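PDB 4QFL: ABC transporter periplasmic peptide-binding protein from Pseudoalteromonas, which binds dipeptides in the periplasm, here Ala-Phe, and probably hands them to an ABC transporter for import. Local coordinates for residues Asp441-Thr453 against Pro459-Leu471. Numbering follows the deposited sequence.
Sequences DNFFSPLLSCTAT and PANWCNPEFDLLL
Cys450 and Cys463 bring the two backbones closest, their CA atoms 4.6 Å apart, where the start of helix 450-454 meets the segment leading into helix 465-475. A disulfide with a chi3 of 96° closes the gap covalently, and Asp468 closes it again by hydrogen bonding: OD2 offers its syn lone pair to Cys450 N at 2.7 Å. OD2 also accepts a hydrogen bond from water 3, which accepts from Thr451 N, while water 2 accepts from Asn464 N and lies in bonding reach of Asp468 OD1 and Leu448 O. Ser449 caps helix 450-454, its OG, at chi1 62°, accepting from Ala452 N at 3.0 Å and donating to Ser445 O. Asn464 is the N-cap of helix 465-475, its OD1 accepting from Phe467 N, which lies above the carbonyl plane.

Alongside these polar links, apolar side chains pack. Leu448 CB presses obliquely on Phe467 CE2 at 3.5 Å, and Phe444 CD1 comes to the edge of the Phe467 ring. One face of that ring is covered by Trp462 CZ3, 3.6 Å above its plane. Leu471 sends CD2 to Phe444 CB at 3.5 Å; helix 480-497 backs Phe444 and Leu448. The side chain of Pro459 lies about 5 Å from the bound phenylalanine. Disulfide and carboxylate together join the start of helix 450-454 to the lead-in and first turn of helix 465-475, and the carboxylate, which takes Cys450 N directly and Thr451 N through a water at a helix N-terminus, would probably be stabilised as an anion.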
loop_
_atom_site.group_PDB
_atom_site.type_symbol
_atom_site.label_atom_id
_atom_site.label_comp_id
_atom_site.label_asym_id
_atom_site.label_seq_id
_atom_site.Cartn_x
_atom_site.Cartn_y
_atom_site.Cartn_z
ATOM N N ASP A 441 -11.849 2.044 6.479
ATOM C CA ASP A 441 -11.128 3.270 6.767
ATOM C C ASP A 441 -9.829 3.325 5.974
ATOM O O ASP A 441 -9.281 4.403 5.730
ATOM C CB ASP A 441 -10.810 3.388 8.253
ATOM C CG ASP A 441 -9.904 4.556 8.543
ATOM O OD1 ASP A 441 -10.420 5.692 8.564
ATOM O OD2 ASP A 441 -8.680 4.343 8.723
ATOM N N ASN A 442 -9.334 2.153 5.587
ATOM C CA ASN A 442 -8.068 2.053 4.859
ATOM C C ASN A 442 -8.126 2.665 3.448
ATOM O O ASN A 442 -7.093 2.990 2.857
ATOM C CB ASN A 442 -7.576 0.594 4.826
ATOM C CG ASN A 442 -6.149 0.463 4.287
ATOM O OD1 ASN A 442 -5.175 0.828 4.952
ATOM N ND2 ASN A 442 -6.025 -0.077 3.092
ATOM N N PHE A 443 -9.335 2.851 2.922
ATOM C CA PHE A 443 -9.514 3.510 1.630
ATOM C C PHE A 443 -9.705 5.014 1.791
ATOM O O PHE A 443 -9.811 5.733 0.804
ATOM C CB PHE A 443 -10.727 2.939 0.885
ATOM C CG PHE A 443 -10.431 1.691 0.105
ATOM C CD1 PHE A 443 -9.856 1.770 -1.160
ATOM C CD2 PHE A 443 -10.719 0.443 0.632
ATOM C CE1 PHE A 443 -9.570 0.632 -1.890
ATOM C CE2 PHE A 443 -10.442 -0.697 -0.087
ATOM C CZ PHE A 443 -9.864 -0.606 -1.351
ATOM N N PHE A 444 -9.760 5.484 3.031
ATOM C CA PHE A 444 -10.108 6.876 3.278
ATOM C C PHE A 444 -9.019 7.617 4.011
ATOM O O PHE A 444 -8.418 8.541 3.475
ATOM C CB PHE A 444 -11.418 6.960 4.049
ATOM C CG PHE A 444 -12.602 6.467 3.268
ATOM C CD1 PHE A 444 -13.146 7.237 2.241
ATOM C CD2 PHE A 444 -13.164 5.241 3.544
ATOM C CE1 PHE A 444 -14.243 6.793 1.519
ATOM C CE2 PHE A 444 -14.262 4.785 2.829
ATOM C CZ PHE A 444 -14.801 5.560 1.815
ATOM N N SER A 445 -8.752 7.203 5.240
ATOM C CA SER A 445 -7.770 7.903 6.050
ATOM C C SER A 445 -6.355 7.988 5.439
ATOM O O SER A 445 -5.735 9.047 5.498
ATOM C CB SER A 445 -7.759 7.361 7.480
ATOM O OG SER A 445 -8.901 7.833 8.182
ATOM N N PRO A 446 -5.841 6.897 4.832
ATOM C CA PRO A 446 -4.485 6.994 4.266
ATOM C C PRO A 446 -4.428 7.696 2.913
ATOM O O PRO A 446 -3.343 7.799 2.336
ATOM C CB PRO A 446 -4.065 5.530 4.064
ATOM C CG PRO A 446 -5.102 4.695 4.768
ATOM C CD PRO A 446 -6.361 5.521 4.790
ATOM N N LEU A 447 -5.564 8.161 2.406
ATOM C CA LEU A 447 -5.630 8.632 1.034
ATOM C C LEU A 447 -6.074 10.060 0.936
ATOM O O LEU A 447 -5.374 10.890 0.370
ATOM C CB LEU A 447 -6.634 7.800 0.251
ATOM C CG LEU A 447 -6.091 6.898 -0.843
ATOM C CD1 LEU A 447 -5.028 5.984 -0.268
ATOM C CD2 LEU A 447 -7.223 6.112 -1.458
ATOM N N LEU A 448 -7.266 10.324 1.469
ATOM C CA LEU A 448 -7.955 11.601 1.269
ATOM C C LEU A 448 -8.083 12.526 2.494
ATOM O O LEU A 448 -8.613 13.630 2.380
ATOM C CB LEU A 448 -9.344 11.345 0.676
ATOM C CG LEU A 448 -9.363 10.907 -0.787
ATOM C CD1 LEU A 448 -10.775 10.586 -1.230
ATOM C CD2 LEU A 448 -8.760 11.972 -1.676
ATOM N N SER A 449 -7.587 12.104 3.649
ATOM C CA SER A 449 -7.709 12.916 4.858
ATOM C C SER A 449 -6.760 14.106 4.860
ATOM O O SER A 449 -5.852 14.186 4.045
ATOM C CB SER A 449 -7.462 12.069 6.105
ATOM O OG SER A 449 -6.146 11.545 6.083
ATOM N N CYS A 450 -6.981 15.039 5.776
ATOM C CA CYS A 450 -6.059 16.162 5.927
ATOM C C CYS A 450 -4.677 15.704 6.371
ATOM O O CYS A 450 -3.676 16.149 5.825
ATOM C CB CYS A 450 -6.624 17.217 6.870
ATOM S SG CYS A 450 -7.964 18.196 6.103
ATOM N N THR A 451 -4.624 14.798 7.339
ATOM C CA THR A 451 -3.350 14.228 7.760
ATOM C C THR A 451 -2.645 13.508 6.604
ATOM O O THR A 451 -1.416 13.567 6.491
ATOM C CB THR A 451 -3.497 13.299 8.968
ATOM O OG1 THR A 451 -4.495 12.316 8.701
ATOM C CG2 THR A 451 -3.928 14.080 10.175
ATOM N N ALA A 452 -3.416 12.845 5.743
ATOM C CA ALA A 452 -2.847 12.205 4.559
ATOM C C ALA A 452 -2.210 13.255 3.657
ATOM O O ALA A 452 -1.106 13.065 3.146
ATOM C CB ALA A 452 -3.918 11.412 3.797
ATOM N N THR A 453 -2.909 14.375 3.483
ATOM C CA THR A 453 -2.425 15.468 2.655
ATOM C C THR A 453 -1.156 16.070 3.235
ATOM O O THR A 453 -0.210 16.363 2.499
ATOM C CB THR A 453 -3.477 16.578 2.520
ATOM O OG1 THR A 453 -4.691 16.028 2.002
ATOM C CG2 THR A 453 -2.982 17.662 1.572
ATOM N N PRO A 459 -2.949 12.178 -3.368
ATOM C CA PRO A 459 -2.674 12.598 -4.748
ATOM C C PRO A 459 -3.627 13.691 -5.249
ATOM O O PRO A 459 -3.357 14.314 -6.261
ATOM C CB PRO A 459 -2.854 11.302 -5.560
ATOM C CG PRO A 459 -2.758 10.207 -4.562
ATOM C CD PRO A 459 -3.318 10.756 -3.289
ATOM N N ALA A 460 -4.723 13.926 -4.536
ATOM C CA ALA A 460 -5.635 15.008 -4.899
ATOM C C ALA A 460 -5.295 16.333 -4.201
ATOM O O ALA A 460 -5.933 17.355 -4.443
ATOM C CB ALA A 460 -7.072 14.607 -4.602
ATOM N N ASN A 461 -4.295 16.310 -3.330
ATOM C CA ASN A 461 -3.885 17.517 -2.637
ATOM C C ASN A 461 -5.120 18.199 -2.074
ATOM O O ASN A 461 -5.331 19.392 -2.268
ATOM C CB ASN A 461 -3.178 18.442 -3.620
ATOM C CG ASN A 461 -2.324 19.492 -2.933
ATOM O OD1 ASN A 461 -2.056 19.417 -1.725
ATOM N ND2 ASN A 461 -1.874 20.475 -3.709
ATOM N N TRP A 462 -5.938 17.420 -1.381
ATOM C CA TRP A 462 -7.293 17.826 -1.003
ATOM C C TRP A 462 -7.507 17.715 0.500
ATOM O O TRP A 462 -7.661 16.614 1.047
ATOM C CB TRP A 462 -8.283 16.927 -1.741
ATOM C CG TRP A 462 -9.743 17.270 -1.692
ATOM C CD1 TRP A 462 -10.367 18.327 -2.303
ATOM C CD2 TRP A 462 -10.787 16.490 -1.074
ATOM N NE1 TRP A 462 -11.723 18.268 -2.074
ATOM C CE2 TRP A 462 -12.006 17.154 -1.330
ATOM C CE3 TRP A 462 -10.802 15.304 -0.323
ATOM C CZ2 TRP A 462 -13.232 16.665 -0.861
ATOM C CZ3 TRP A 462 -12.027 14.823 0.145
ATOM C CH2 TRP A 462 -13.220 15.504 -0.129
ATOM N N CYS A 463 -7.499 18.854 1.177
ATOM C CA CYS A 463 -7.817 18.863 2.591
ATOM C C CYS A 463 -9.226 19.401 2.780
ATOM O O CYS A 463 -9.478 20.583 2.574
ATOM C CB CYS A 463 -6.806 19.695 3.369
ATOM S SG CYS A 463 -7.141 19.775 5.140
ATOM N N ASN A 464 -10.142 18.512 3.151
ATOM C CA ASN A 464 -11.541 18.868 3.374
ATOM C C ASN A 464 -11.945 18.416 4.775
ATOM O O ASN A 464 -12.261 17.243 5.004
ATOM C CB ASN A 464 -12.423 18.221 2.297
ATOM C CG ASN A 464 -13.872 18.669 2.368
ATOM O OD1 ASN A 464 -14.427 18.834 3.446
ATOM N ND2 ASN A 464 -14.489 18.866 1.211
ATOM N N PRO A 465 -11.895 19.342 5.740
ATOM C CA PRO A 465 -12.183 18.956 7.128
ATOM C C PRO A 465 -13.588 18.359 7.303
ATOM O O PRO A 465 -13.819 17.539 8.181
ATOM C CB PRO A 465 -12.028 20.279 7.892
ATOM C CG PRO A 465 -11.038 21.081 7.053
ATOM C CD PRO A 465 -11.394 20.728 5.629
ATOM N N GLU A 466 -14.513 18.778 6.453
ATOM C CA GLU A 466 -15.868 18.262 6.451
ATOM C C GLU A 466 -15.875 16.761 6.152
ATOM O O GLU A 466 -16.543 15.985 6.830
ATOM C CB GLU A 466 -16.690 19.037 5.430
ATOM C CG GLU A 466 -17.021 20.477 5.874
ATOM C CD GLU A 466 -15.817 21.445 5.948
ATOM O OE1 GLU A 466 -15.795 22.269 6.895
ATOM O OE2 GLU A 466 -14.921 21.417 5.059
ATOM N N PHE A 467 -15.110 16.374 5.141
ATOM C CA PHE A 467 -14.888 14.975 4.778
ATOM C C PHE A 467 -14.254 14.217 5.945
ATOM O O PHE A 467 -14.705 13.140 6.315
ATOM C CB PHE A 467 -13.982 14.916 3.535
ATOM C CG PHE A 467 -13.576 13.529 3.135
ATOM C CD1 PHE A 467 -14.462 12.691 2.487
ATOM C CD2 PHE A 467 -12.299 13.070 3.393
ATOM C CE1 PHE A 467 -14.073 11.422 2.116
ATOM C CE2 PHE A 467 -11.917 11.805 3.028
ATOM C CZ PHE A 467 -12.798 10.987 2.396
ATOM N N ASP A 468 -13.218 14.811 6.536
ATOM C CA ASP A 468 -12.444 14.165 7.604
ATOM C C ASP A 468 -13.311 13.896 8.815
ATOM O O ASP A 468 -13.130 12.903 9.521
ATOM C CB ASP A 468 -11.272 15.052 8.046
ATOM C CG ASP A 468 -10.128 15.057 7.059
ATOM O OD1 ASP A 468 -10.307 14.554 5.924
ATOM O OD2 ASP A 468 -9.053 15.578 7.416
ATOM N N LEU A 469 -14.243 14.807 9.062
ATOM C CA LEU A 469 -15.147 14.665 10.188
ATOM C C LEU A 469 -15.970 13.392 10.025
ATOM O O LEU A 469 -16.222 12.683 10.997
ATOM C CB LEU A 469 -16.050 15.890 10.319
ATOM C CG LEU A 469 -16.873 15.933 11.597
ATOM C CD1 LEU A 469 -15.970 15.732 12.804
ATOM C CD2 LEU A 469 -17.588 17.247 11.675
ATOM N N LEU A 470 -16.386 13.097 8.799
ATOM C CA LEU A 470 -17.074 11.838 8.542
ATOM C C LEU A 470 -16.192 10.660 8.932
ATOM O O LEU A 470 -16.666 9.674 9.493
ATOM C CB LEU A 470 -17.459 11.723 7.064
ATOM C CG LEU A 470 -18.575 12.633 6.554
ATOM C CD1 LEU A 470 -18.726 12.530 5.039
ATOM C CD2 LEU A 470 -19.873 12.288 7.264
ATOM N N LEU A 471 -14.905 10.761 8.624
ATOM C CA LEU A 471 -13.983 9.671 8.906
ATOM C C LEU A 471 -13.832 9.475 10.417
ATOM O O LEU A 471 -13.811 8.354 10.921
ATOM C CB LEU A 471 -12.623 9.929 8.243
ATOM C CG LEU A 471 -12.600 10.193 6.730
ATOM C CD1 LEU A 471 -11.176 10.203 6.209
ATOM C CD2 LEU A 471 -13.408 9.163 5.980
HETATM O O HOH W 1 -12.737 6.345 9.110
HETATM O O HOH W 2 -9.762 15.812 3.553
HETATM O O HOH W 3 -7.156 14.384 8.873
#